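Local coordinates for protein peroxinectin A (Dictyostelium discoideum, PDB 6ERC) that catalyses the oxidation of phenolic donors by hydrogen peroxide as a secreted haem peroxidase, and also has iodide and thiocyanate peroxidase activity, at residues A[16-19]-A[20-23]; A[62-65]-A[66-70]; A[247-250]-A[251-255]; A[260-263]-A[264-268]; A[333-336]-A[337-340]. All coordinates share one frame; numbering follows the deposited sequence.

Contact 1: residues A[16-19]-A[20-23]; sequences NPKQ and GSIF
K18 and S21 meet at the ends of a type II beta turn, and its tight point is the carbonyl oxygen of K18. S21 grips this atom twice. Its backbone N donates to K18 O at 2.9 Å, nearly straight at 163° but from above the carbonyl plane, and its OG donates to K18 O at 2.6 Å. A chi1 of 63° sets OG between the backbone N and the carbonyl carbon of S21, folded back over the turn. G20 holds the third position with a positive phi, at which any CB would run into Q19 O, so the backbone itself calls for glycine. A type I turn from N16 to Q19 overlaps this one, closed by Q19 N on N16 O at 2.8 Å.

The other side is loose. K18 touches S21 OG through its CB, at 3.6 Å, and the rest of its extended chain leads off toward solvent. Q19 runs out to the loop residues N13 and N289. By way of I22 and F23 the double turn leads into strand 24-25, an outer strand of the four-stranded antiparallel sheet; F23 bonds to N144 at the end of strand 139-144, and G20 to S148 in the loop after it.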
loop_
_atom_site.group_PDB
_atom_site.type_symbol
_atom_site.label_atom_id
_atom_site.label_comp_id
_atom_site.label_asym_id
_atom_site.label_seq_id
_atom_site.Cartn_x
_atom_site.Cartn_y
_atom_site.Cartn_z
ATOM N N ASN A 16 14.027 -13.929 -18.116
ATOM C CA ASN A 16 12.861 -13.115 -18.459
ATOM C C ASN A 16 13.132 -11.694 -17.989
ATOM O O ASN A 16 12.626 -11.264 -16.943
ATOM C CB ASN A 16 11.591 -13.685 -17.832
ATOM C CG ASN A 16 11.400 -15.151 -18.154
ATOM O OD1 ASN A 16 11.112 -15.512 -19.294
ATOM N ND2 ASN A 16 11.572 -16.008 -17.151
ATOM N N PRO A 17 13.925 -10.932 -18.747
ATOM C CA PRO A 17 14.361 -9.609 -18.261
ATOM C C PRO A 17 13.231 -8.734 -17.751
ATOM O O PRO A 17 13.359 -8.124 -16.683
ATOM C CB PRO A 17 15.043 -9.005 -19.496
ATOM C CG PRO A 17 15.521 -10.178 -20.273
ATOM C CD PRO A 17 14.487 -11.247 -20.073
ATOM N N LYS A 18 12.122 -8.655 -18.484
ATOM C CA LYS A 18 11.020 -7.787 -18.094
ATOM C C LYS A 18 10.211 -8.342 -16.929
ATOM O O LYS A 18 9.314 -7.650 -16.439
ATOM C CB LYS A 18 10.101 -7.541 -19.293
ATOM C CG LYS A 18 10.732 -6.716 -20.405
ATOM C CD LYS A 18 9.746 -6.488 -21.546
ATOM C CE LYS A 18 10.324 -5.582 -22.627
ATOM N NZ LYS A 18 9.376 -5.395 -23.772
ATOM N N GLN A 19 10.509 -9.553 -16.464
ATOM C CA GLN A 19 9.725 -10.167 -15.399
ATOM C C GLN A 19 9.782 -9.319 -14.136
ATOM O O GLN A 19 10.859 -9.094 -13.575
ATOM C CB GLN A 19 10.241 -11.577 -15.124
ATOM C CG GLN A 19 9.444 -12.347 -14.087
ATOM C CD GLN A 19 9.775 -13.825 -14.094
ATOM O OE1 GLN A 19 9.277 -14.576 -14.933
ATOM N NE2 GLN A 19 10.627 -14.250 -13.168
ATOM N N GLY A 20 8.620 -8.851 -13.689
ATOM C CA GLY A 20 8.534 -8.007 -12.517
ATOM C C GLY A 20 8.786 -6.537 -12.765
ATOM O O GLY A 20 8.691 -5.741 -11.819
ATOM N N SER A 21 9.092 -6.142 -13.997
ATOM C CA SER A 21 9.429 -4.757 -14.277
ATOM C C SER A 21 8.164 -3.904 -14.369
ATOM O O SER A 21 7.039 -4.404 -14.441
ATOM C CB SER A 21 10.243 -4.652 -15.567
ATOM O OG SER A 21 9.499 -5.094 -16.687
ATOM N N ILE A 22 8.372 -2.587 -14.369
ATOM C CA ILE A 22 7.265 -1.643 -14.340
ATOM C C ILE A 22 6.466 -1.726 -15.637
ATOM O O ILE A 22 6.994 -2.066 -16.704
ATOM C CB ILE A 22 7.798 -0.218 -14.097
ATOM C CG1 ILE A 22 6.646 0.761 -13.878
ATOM C CG2 ILE A 22 8.671 0.239 -15.262
ATOM C CD1 ILE A 22 7.068 2.069 -13.246
ATOM N N PHE A 23 5.169 -1.418 -15.539
ATOM C CA PHE A 23 4.270 -1.370 -16.695
ATOM C C PHE A 23 4.082 -2.750 -17.324
ATOM O O PHE A 23 4.051 -2.892 -18.547
ATOM C CB PHE A 23 4.770 -0.363 -17.739
ATOM C CG PHE A 23 4.966 1.025 -17.199
ATOM C CD1 PHE A 23 3.962 1.655 -16.482
ATOM C CD2 PHE A 23 6.161 1.697 -17.403
ATOM C CE1 PHE A 23 4.145 2.932 -15.983
ATOM C CE2 PHE A 23 6.348 2.972 -16.905
ATOM C CZ PHE A 23 5.341 3.590 -16.195
#

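Contact 2: residues A[62-65]-A[66-70]; sequences IGSK and EHLTD
The imidazole of H67 has S64 O and K65 O over one face, with K65 O 3.5 Å from H67 CD2 and the carbonyl carbon of K65 offset toward the rim of the ring. Ring ND1 is hydrogen-bonded to E352. The E66 carboxylate, folded back by a chi2 of 71°, brings OE1 to 3.7 Å from S64 OG, while its OE2 is taken by H444 ND1. The backbone here is a type I beta turn, S64 to H67, closed by H67 N on S64 O at 3.2 Å with the donor well above the carbonyl plane. The S64 hydroxyl is turned into this loop by a chi1 of 177°. There S64 OG accepts L68 N at 3.3 Å, almost straight at 167°, and E66 N weakly at 3.4 Å. With an alanine at S64, L68 N is likely to lose this acceptor, and the turn its tie to the chain that follows. Beyond L68, T69 sits at the N-cap of helix 70-80, its OG1 hydrogen-bonded to V508 O and weakly to F72 N. The turn is therefore held by peptide groups and a serine hydroxyl, with the acidic and imidazole side chains turned to partners beyond it.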
loop_
_atom_site.group_PDB
_atom_site.type_symbol
_atom_site.label_atom_id
_atom_site.label_comp_id
_atom_site.label_asym_id
_atom_site.label_seq_id
_atom_site.Cartn_x
_atom_site.Cartn_y
_atom_site.Cartn_z
ATOM N N ILE A 62 -13.941 0.570 17.305
ATOM C CA ILE A 62 -13.813 -0.839 17.657
ATOM C C ILE A 62 -12.450 -1.041 18.308
ATOM O O ILE A 62 -12.359 -1.426 19.479
ATOM C CB ILE A 62 -13.991 -1.755 16.431
ATOM C CG1 ILE A 62 -15.433 -1.691 15.910
ATOM C CG2 ILE A 62 -13.636 -3.202 16.775
ATOM C CD1 ILE A 62 -15.726 -0.503 15.013
ATOM N N GLY A 63 -11.385 -0.774 17.556
ATOM C CA GLY A 63 -10.041 -0.935 18.072
ATOM C C GLY A 63 -9.457 -2.296 17.762
ATOM O O GLY A 63 -10.113 -3.321 17.966
ATOM N N SER A 64 -8.218 -2.316 17.277
ATOM C CA SER A 64 -7.574 -3.554 16.860
ATOM C C SER A 64 -7.641 -4.603 17.959
ATOM O O SER A 64 -7.192 -4.367 19.084
ATOM C CB SER A 64 -6.118 -3.271 16.483
ATOM O OG SER A 64 -5.440 -4.466 16.142
ATOM N N LYS A 65 -8.213 -5.763 17.629
ATOM C CA LYS A 65 -8.251 -6.873 18.574
ATOM C C LYS A 65 -6.869 -7.461 18.815
ATOM O O LYS A 65 -6.637 -8.064 19.869
ATOM C CB LYS A 65 -9.202 -7.960 18.069
ATOM C CG LYS A 65 -10.660 -7.523 18.017
ATOM C CD LYS A 65 -11.579 -8.632 17.504
ATOM C CE LYS A 65 -11.734 -9.768 18.515
ATOM N NZ LYS A 65 -12.800 -10.739 18.115
ATOM N N GLU A 66 -5.951 -7.296 17.869
ATOM C CA GLU A 66 -4.577 -7.748 18.024
ATOM C C GLU A 66 -3.697 -6.712 18.714
ATOM O O GLU A 66 -2.525 -6.995 18.982
ATOM C CB GLU A 66 -3.986 -8.102 16.654
ATOM C CG GLU A 66 -4.601 -9.334 16.000
ATOM C CD GLU A 66 -6.026 -9.108 15.518
ATOM O OE1 GLU A 66 -6.385 -7.948 15.217
ATOM O OE2 GLU A 66 -6.790 -10.095 15.443
ATOM N N HIS A 67 -4.235 -5.527 19.005
ATOM C CA HIS A 67 -3.504 -4.475 19.715
ATOM C C HIS A 67 -2.329 -3.962 18.882
ATOM O O HIS A 67 -1.204 -3.825 19.365
ATOM C CB HIS A 67 -3.034 -4.966 21.084
ATOM C CG HIS A 67 -4.136 -5.509 21.937
ATOM N ND1 HIS A 67 -5.083 -4.704 22.530
ATOM C CD2 HIS A 67 -4.443 -6.779 22.295
ATOM C CE1 HIS A 67 -5.926 -5.454 23.218
ATOM N NE2 HIS A 67 -5.560 -6.716 23.092
ATOM N N LEU A 68 -2.606 -3.669 17.618
ATOM C CA LEU A 68 -1.606 -3.139 16.708
ATOM C C LEU A 68 -1.642 -1.615 16.707
ATOM O O LEU A 68 -2.611 -0.989 17.146
ATOM C CB LEU A 68 -1.831 -3.677 15.294
ATOM C CG LEU A 68 -1.221 -5.048 14.987
ATOM C CD1 LEU A 68 -1.307 -5.993 16.177
ATOM C CD2 LEU A 68 -1.907 -5.659 13.777
ATOM N N THR A 69 -0.566 -1.023 16.207
ATOM C CA THR A 69 -0.367 0.416 16.261
ATOM C C THR A 69 -0.627 1.051 14.901
ATOM O O THR A 69 -0.631 0.384 13.865
ATOM C CB THR A 69 1.058 0.744 16.717
ATOM O OG1 THR A 69 1.996 0.208 15.778
ATOM C CG2 THR A 69 1.335 0.153 18.087
ATOM N N ASP A 70 -0.840 2.369 14.920
ATOM C CA ASP A 70 -0.946 3.114 13.673
ATOM C C ASP A 70 0.312 2.955 12.830
ATOM O O ASP A 70 0.235 2.928 11.596
ATOM C CB ASP A 70 -1.202 4.594 13.960
ATOM C CG ASP A 70 -2.557 4.843 14.603
ATOM O OD1 ASP A 70 -3.524 4.121 14.269
ATOM O OD2 ASP A 70 -2.654 5.766 15.442
#

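Contact 3: residues A[247-250]-A[251-255]; sequences DERV and FQQSR
Q253 OE1 is gripped by two nitrogens of R249: NH2 of R249 donates to it at 2.8 Å and NE of R249 at 3.0 Å, the NE bond lying in the carbonyl plane on a lone pair. This is an i to i+4 pairing on the alpha helix 247-275, the two side chains alongside each other with guanidinium and amide planes 33° apart. Both chains bend at chi2, which brings the side of the guanidinium to the amide oxygen. A leucine in place of R249 would probably leave Q253 OE1 without these two donors, the amide then held from its NE2 side by V481 O. One residue earlier the spacing recurs with the roles reversed: Q252 NE2 donates to E248 OE2 at 2.8 Å and 170°, meeting it from above the carboxylate plane. Q252 OE1 in turn accepts R255 NE at 3.2 Å. E248 OE1 and D247 OD2 form salt bridges to R167, which also makes a cation-pi contact with F251, while D247 OD1 accepts from G172 N. On the flank facing helix 218-241, V250 O takes S254 N at 2.9 Å and S254 OG at 2.8 Å, the two donors reaching it from opposite faces of the carbonyl plane.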
loop_
_atom_site.group_PDB
_atom_site.type_symbol
_atom_site.label_atom_id
_atom_site.label_comp_id
_atom_site.label_asym_id
_atom_site.label_seq_id
_atom_site.Cartn_x
_atom_site.Cartn_y
_atom_site.Cartn_z
ATOM N N ASP A 247 30.632 9.849 -6.263
ATOM C CA ASP A 247 29.266 10.061 -5.794
ATOM C C ASP A 247 28.357 8.895 -6.164
ATOM O O ASP A 247 27.509 8.481 -5.365
ATOM C CB ASP A 247 28.718 11.366 -6.370
ATOM C CG ASP A 247 27.208 11.460 -6.265
ATOM O OD1 ASP A 247 26.698 11.717 -5.154
ATOM O OD2 ASP A 247 26.532 11.274 -7.298
ATOM N N GLU A 248 28.514 8.354 -7.373
ATOM C CA GLU A 248 27.637 7.275 -7.816
ATOM C C GLU A 248 27.838 6.015 -6.982
ATOM O O GLU A 248 26.867 5.324 -6.654
ATOM C CB GLU A 248 27.876 6.983 -9.297
ATOM C CG GLU A 248 26.931 5.947 -9.898
ATOM C CD GLU A 248 25.476 6.407 -9.936
ATOM O OE1 GLU A 248 25.222 7.628 -9.845
ATOM O OE2 GLU A 248 24.583 5.543 -10.059
ATOM N N ARG A 249 29.087 5.694 -6.632
ATOM C CA ARG A 249 29.343 4.477 -5.867
ATOM C C ARG A 249 28.817 4.598 -4.442
ATOM O O ARG A 249 28.259 3.637 -3.900
ATOM C CB ARG A 249 30.841 4.163 -5.856
ATOM C CG ARG A 249 31.228 2.924 -5.041
ATOM C CD ARG A 249 30.588 1.649 -5.582
ATOM N NE ARG A 249 30.811 0.502 -4.703
ATOM C CZ ARG A 249 31.912 -0.243 -4.696
ATOM N NH1 ARG A 249 32.918 0.027 -5.519
ATOM N NH2 ARG A 249 32.014 -1.264 -3.853
ATOM N N VAL A 250 28.999 5.758 -3.812
ATOM C CA VAL A 250 28.488 5.941 -2.457
ATOM C C VAL A 250 26.970 5.848 -2.454
ATOM O O VAL A 250 26.370 5.246 -1.555
ATOM C CB VAL A 250 28.972 7.281 -1.873
ATOM C CG1 VAL A 250 28.404 7.492 -0.474
ATOM C CG2 VAL A 250 30.489 7.326 -1.838
ATOM N N PHE A 251 26.322 6.441 -3.460
ATOM C CA PHE A 251 24.868 6.383 -3.536
ATOM C C PHE A 251 24.383 4.943 -3.641
ATOM O O PHE A 251 23.530 4.505 -2.863
ATOM C CB PHE A 251 24.367 7.201 -4.724
ATOM C CG PHE A 251 22.924 6.959 -5.044
ATOM C CD1 PHE A 251 21.931 7.638 -4.362
ATOM C CD2 PHE A 251 22.560 6.035 -6.009
ATOM C CE1 PHE A 251 20.602 7.408 -4.645
ATOM C CE2 PHE A 251 21.234 5.802 -6.295
ATOM C CZ PHE A 251 20.254 6.488 -5.613
ATOM N N GLN A 252 24.918 4.189 -4.605
ATOM C CA GLN A 252 24.450 2.825 -4.824
ATOM C C GLN A 252 24.649 1.968 -3.581
ATOM O O GLN A 252 23.745 1.232 -3.170
ATOM C CB GLN A 252 25.167 2.211 -6.028
ATOM C CG GLN A 252 24.841 2.882 -7.357
ATOM C CD GLN A 252 23.356 2.882 -7.673
ATOM O OE1 GLN A 252 22.579 2.123 -7.090
ATOM N NE2 GLN A 252 22.953 3.743 -8.598
ATOM N N GLN A 253 25.830 2.045 -2.967
ATOM C CA GLN A 253 26.065 1.302 -1.732
ATOM C C GLN A 253 25.083 1.724 -0.646
ATOM O O GLN A 253 24.653 0.898 0.167
ATOM C CB GLN A 253 27.507 1.506 -1.267
ATOM C CG GLN A 253 28.549 0.849 -2.166
ATOM C CD GLN A 253 28.670 -0.665 -1.995
ATOM O OE1 GLN A 253 29.463 -1.304 -2.690
ATOM N NE2 GLN A 253 27.897 -1.243 -1.078
ATOM N N SER A 254 24.717 3.007 -0.614
ATOM C CA SER A 254 23.711 3.464 0.339
ATOM C C SER A 254 22.319 2.996 -0.069
ATOM O O SER A 254 21.543 2.534 0.774
ATOM C CB SER A 254 23.751 4.987 0.458
ATOM O OG SER A 254 25.018 5.431 0.906
ATOM N N ARG A 255 21.987 3.112 -1.358
ATOM C CA ARG A 255 20.713 2.594 -1.847
ATOM C C ARG A 255 20.566 1.113 -1.524
ATOM O O ARG A 255 19.488 0.662 -1.113
ATOM C CB ARG A 255 20.596 2.829 -3.355
ATOM C CG ARG A 255 19.357 2.197 -3.992
ATOM C CD ARG A 255 18.976 2.863 -5.318
ATOM N NE ARG A 255 19.414 2.104 -6.491
ATOM C CZ ARG A 255 18.662 1.230 -7.162
ATOM N NH1 ARG A 255 17.412 0.980 -6.791
ATOM N NH2 ARG A 255 19.162 0.600 -8.216
#

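Contact 4: residues A[260-263]-A[264-268]; sequences EQIQ and KITYD
I265 packs one helical turn on from Q261. Its CB lies 3.7 Å from Q261 O; CG1 comes to 3.5 Å from the same Q261 O and touches NE2 of that residue as well; at the tip, CD1 rests 3.5 Å from Q261 NE2. The glutamine reaches forward to it because CG stands anti to the backbone N (chi1 -176°) and the chain then bends at chi2, and its NE2 is bonded to T488 O. Aliphatic branch and amide thus cross at an angle.

Next along the helix, I262 O accepts both T266 N at 3.2 Å and T266 OG1 at 3.0 Å, from opposite faces of its plane; the hydroxyl also has a weak bond from W75. Y267 N closes on Q263 O at 3.1 Å, nearly along the C=O axis, and that oxygen lies at the edge of the tyrosine ring, 3.5 Å from Y267 CD1. Y267 lies within a wider pi-type turn at 266-268. Helix 247-275 is covered on one side by W75 and L79 of helix 70-80, against I262, I265 and T266, and on another by helix 490-497, whose F490 meets I265; Y267 OH is hydrogen-bonded to F462 O of helix 452-467.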
loop_
_atom_site.group_PDB
_atom_site.type_symbol
_atom_site.label_atom_id
_atom_site.label_comp_id
_atom_site.label_asym_id
_atom_site.label_seq_id
_atom_site.Cartn_x
_atom_site.Cartn_y
_atom_site.Cartn_z
ATOM N N GLU A 260 17.803 -3.210 1.614
ATOM C CA GLU A 260 17.892 -4.293 2.588
ATOM C C GLU A 260 17.156 -3.940 3.874
ATOM O O GLU A 260 16.502 -4.797 4.478
ATOM C CB GLU A 260 19.357 -4.614 2.886
ATOM C CG GLU A 260 19.548 -5.529 4.094
ATOM C CD GLU A 260 20.983 -5.977 4.279
ATOM O OE1 GLU A 260 21.781 -5.843 3.327
ATOM O OE2 GLU A 260 21.311 -6.464 5.382
ATOM N N GLN A 261 17.264 -2.687 4.318
ATOM C CA GLN A 261 16.574 -2.280 5.536
ATOM C C GLN A 261 15.063 -2.379 5.367
ATOM O O GLN A 261 14.360 -2.848 6.270
ATOM C CB GLN A 261 16.984 -0.859 5.920
ATOM C CG GLN A 261 16.400 -0.375 7.237
ATOM C CD GLN A 261 16.827 -1.227 8.418
ATOM O OE1 GLN A 261 17.861 -0.975 9.038
ATOM N NE2 GLN A 261 16.031 -2.239 8.736
ATOM N N ILE A 262 14.545 -1.946 4.216
ATOM C CA ILE A 262 13.112 -2.065 3.956
ATOM C C ILE A 262 12.705 -3.533 3.940
ATOM O O ILE A 262 11.725 -3.933 4.580
ATOM C CB ILE A 262 12.743 -1.360 2.638
ATOM C CG1 ILE A 262 13.005 0.147 2.744
ATOM C CG2 ILE A 262 11.275 -1.613 2.286
ATOM C CD1 ILE A 262 12.978 0.876 1.414
ATOM N N GLN A 263 13.456 -4.358 3.210
ATOM C CA GLN A 263 13.107 -5.768 3.098
ATOM C C GLN A 263 13.108 -6.455 4.459
ATOM O O GLN A 263 12.185 -7.214 4.778
ATOM C CB GLN A 263 14.073 -6.464 2.141
ATOM C CG GLN A 263 13.897 -6.055 0.691
ATOM C CD GLN A 263 14.828 -6.796 -0.242
ATOM O OE1 GLN A 263 15.748 -7.492 0.194
ATOM N NE2 GLN A 263 14.587 -6.663 -1.538
ATOM N N LYS A 264 14.130 -6.196 5.283
ATOM C CA LYS A 264 14.262 -6.921 6.545
ATOM C C LYS A 264 13.113 -6.603 7.493
ATOM O O LYS A 264 12.571 -7.503 8.146
ATOM C CB LYS A 264 15.600 -6.594 7.207
ATOM C CG LYS A 264 15.959 -7.539 8.351
ATOM C CD LYS A 264 17.190 -7.067 9.106
ATOM C CE LYS A 264 17.594 -8.046 10.197
ATOM N NZ LYS A 264 18.735 -7.519 11.006
ATOM N N ILE A 265 12.738 -5.327 7.596
ATOM C CA ILE A 265 11.614 -4.953 8.451
ATOM C C ILE A 265 10.339 -5.643 7.983
ATOM O O ILE A 265 9.501 -6.052 8.795
ATOM C CB ILE A 265 11.453 -3.420 8.479
ATOM C CG1 ILE A 265 12.603 -2.786 9.267
ATOM C CG2 ILE A 265 10.107 -3.023 9.091
ATOM C CD1 ILE A 265 12.694 -1.289 9.127
ATOM N N THR A 266 10.174 -5.787 6.669
ATOM C CA THR A 266 8.970 -6.417 6.142
ATOM C C THR A 266 8.885 -7.881 6.564
ATOM O O THR A 266 7.852 -8.330 7.073
ATOM C CB THR A 266 8.941 -6.289 4.618
ATOM O OG1 THR A 266 8.934 -4.902 4.256
ATOM C CG2 THR A 266 7.705 -6.967 4.036
ATOM N N TYR A 267 9.964 -8.639 6.369
ATOM C CA TYR A 267 9.918 -10.084 6.547
ATOM C C TYR A 267 10.331 -10.549 7.938
ATOM O O TYR A 267 10.098 -11.716 8.271
ATOM C CB TYR A 267 10.807 -10.769 5.508
ATOM C CG TYR A 267 10.197 -10.803 4.127
ATOM C CD1 TYR A 267 9.999 -9.633 3.405
ATOM C CD2 TYR A 267 9.821 -12.003 3.542
ATOM C CE1 TYR A 267 9.440 -9.659 2.144
ATOM C CE2 TYR A 267 9.264 -12.037 2.279
ATOM C CZ TYR A 267 9.078 -10.863 1.585
ATOM O OH TYR A 267 8.527 -10.889 0.326
ATOM N N ASP A 268 10.942 -9.687 8.749
ATOM C CA ASP A 268 11.268 -10.040 10.125
ATOM C C ASP A 268 10.302 -9.445 11.137
ATOM O O ASP A 268 10.128 -10.017 12.218
ATOM C CB ASP A 268 12.692 -9.591 10.477
ATOM C CG ASP A 268 13.759 -10.493 9.880
ATOM O OD1 ASP A 268 13.405 -11.458 9.169
ATOM O OD2 ASP A 268 14.957 -10.241 10.133
#

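Contact 5: residues A[333-336]-A[337-340]; sequences NPHA and LNRG
H335 and N338 both have CG anti to the carbonyl carbon (chi1 -76° and -75°), which sends the two side chains off the same flank of the turn, alongside each other and pointing the same way. The ring and amide planes stand 70° apart. N338 ND2 does the touching: it lies 3.3 Å from H335 CB and 3.1 Å from H335 ND1, while the amide carbon rests near H335 O. The backbone that sets this spacing is a short 3-10 segment, 334-336. L337 N donates to P334 O at 2.9 Å, and N338 N to H335 O at 3.0 Å, in both cases with the donor above the carbonyl plane. A type I beta turn from L337 to G340 follows directly, closed by G340 N on L337 O at 3.0 Å, and the positive phi of G340 favours a glycine at its end. One water ties the two turns together, donating to A336 O at 2.8 Å and to G340 O at 2.7 Å, and weakly accepting from R339 N. A336 O has a second partner in Y314 OH, on strand 311-315. H335 and N338 face outward, the ring of H335 meeting F201. The opposite character belongs to L337, which is buried against L221 and S222 of helix 218-241, where A336 also touches P218; the chain then runs on into helix 342-350.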
loop_
_atom_site.group_PDB
_atom_site.type_symbol
_atom_site.label_atom_id
_atom_site.label_comp_id
_atom_site.label_asym_id
_atom_site.label_seq_id
_atom_site.Cartn_x
_atom_site.Cartn_y
_atom_site.Cartn_z
ATOM N N ASN A 333 -1.353 17.065 3.098
ATOM C CA ASN A 333 -1.161 18.270 3.904
ATOM C C ASN A 333 0.278 18.326 4.399
ATOM O O ASN A 333 0.629 17.629 5.367
ATOM C CB ASN A 333 -2.131 18.293 5.084
ATOM C CG ASN A 333 -1.944 19.510 5.966
ATOM O OD1 ASN A 333 -1.337 20.500 5.557
ATOM N ND2 ASN A 333 -2.464 19.442 7.186
ATOM N N PRO A 334 1.148 19.127 3.775
ATOM C CA PRO A 334 2.527 19.235 4.276
ATOM C C PRO A 334 2.636 19.911 5.634
ATOM O O PRO A 334 3.615 19.660 6.349
ATOM C CB PRO A 334 3.236 20.061 3.189
ATOM C CG PRO A 334 2.361 19.954 1.978
ATOM C CD PRO A 334 0.967 19.845 2.502
ATOM N N HIS A 335 1.675 20.759 6.012
ATOM C CA HIS A 335 1.763 21.456 7.292
ATOM C C HIS A 335 1.876 20.497 8.469
ATOM O O HIS A 335 2.319 20.909 9.548
ATOM C CB HIS A 335 0.548 22.362 7.485
ATOM C CG HIS A 335 0.611 23.622 6.683
ATOM N ND1 HIS A 335 0.600 24.874 7.260
ATOM C CD2 HIS A 335 0.700 23.825 5.347
ATOM C CE1 HIS A 335 0.672 25.793 6.314
ATOM N NE2 HIS A 335 0.734 25.183 5.144
ATOM N N ALA A 336 1.488 19.234 8.289
ATOM C CA ALA A 336 1.596 18.261 9.368
ATOM C C ALA A 336 3.036 18.046 9.815
ATOM O O ALA A 336 3.256 17.560 10.930
ATOM C CB ALA A 336 0.983 16.932 8.932
ATOM N N LEU A 337 4.017 18.386 8.978
ATOM C CA LEU A 337 5.425 18.254 9.328
ATOM C C LEU A 337 6.062 19.581 9.729
ATOM O O LEU A 337 7.288 19.654 9.842
ATOM C CB LEU A 337 6.205 17.641 8.160
ATOM C CG LEU A 337 5.767 16.259 7.666
ATOM C CD1 LEU A 337 6.684 15.776 6.550
ATOM C CD2 LEU A 337 5.739 15.251 8.804
ATOM N N ASN A 338 5.263 20.627 9.951
ATOM C CA ASN A 338 5.830 21.916 10.338
ATOM C C ASN A 338 6.605 21.819 11.646
ATOM O O ASN A 338 7.553 22.581 11.860
ATOM C CB ASN A 338 4.727 22.969 10.464
ATOM C CG ASN A 338 4.211 23.444 9.114
ATOM O OD1 ASN A 338 4.927 23.397 8.110
ATOM N ND2 ASN A 338 2.963 23.912 9.086
ATOM N N ARG A 339 6.215 20.902 12.533
ATOM C CA ARG A 339 6.904 20.695 13.801
ATOM C C ARG A 339 7.777 19.443 13.785
ATOM O O ARG A 339 8.029 18.849 14.839
ATOM C CB ARG A 339 5.890 20.623 14.945
ATOM C CG ARG A 339 5.180 21.943 15.236
ATOM C CD ARG A 339 4.082 21.772 16.285
ATOM N NE ARG A 339 3.484 23.048 16.681
ATOM C CZ ARG A 339 2.397 23.167 17.441
ATOM N NH1 ARG A 339 1.772 22.086 17.895
ATOM N NH2 ARG A 339 1.930 24.372 17.748
ATOM N N GLY A 340 8.242 19.029 12.611
ATOM C CA GLY A 340 9.108 17.874 12.495
ATOM C C GLY A 340 8.345 16.562 12.536
ATOM O O GLY A 340 7.158 16.497 12.857
HETATM O O HOH W 1 5.030 18.105 12.988
#

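Overall arrangement
From the N terminus the five contacts follow in series, none enclosing or crossing another: contacts 1, 2 and 5 shape turns in loops, contacts 3 and 4 are i to i+4 contacts within helix 247-275, with centres about 20 Å apart. Contact 1 shapes the chain just ahead of strand 24-25, and contact 2 the loop between helices 48-56 and 70-80; their centres are about 37 Å apart, on opposite sides of the chain's centre. Contact 4 packs on helix 70-80, into which contact 2 leads. Contact 5 comes last, between strand 321-326 and helix 342-350. It and contact 3 both lean on helix 218-241, although their nearest atoms are about 20 Å apart.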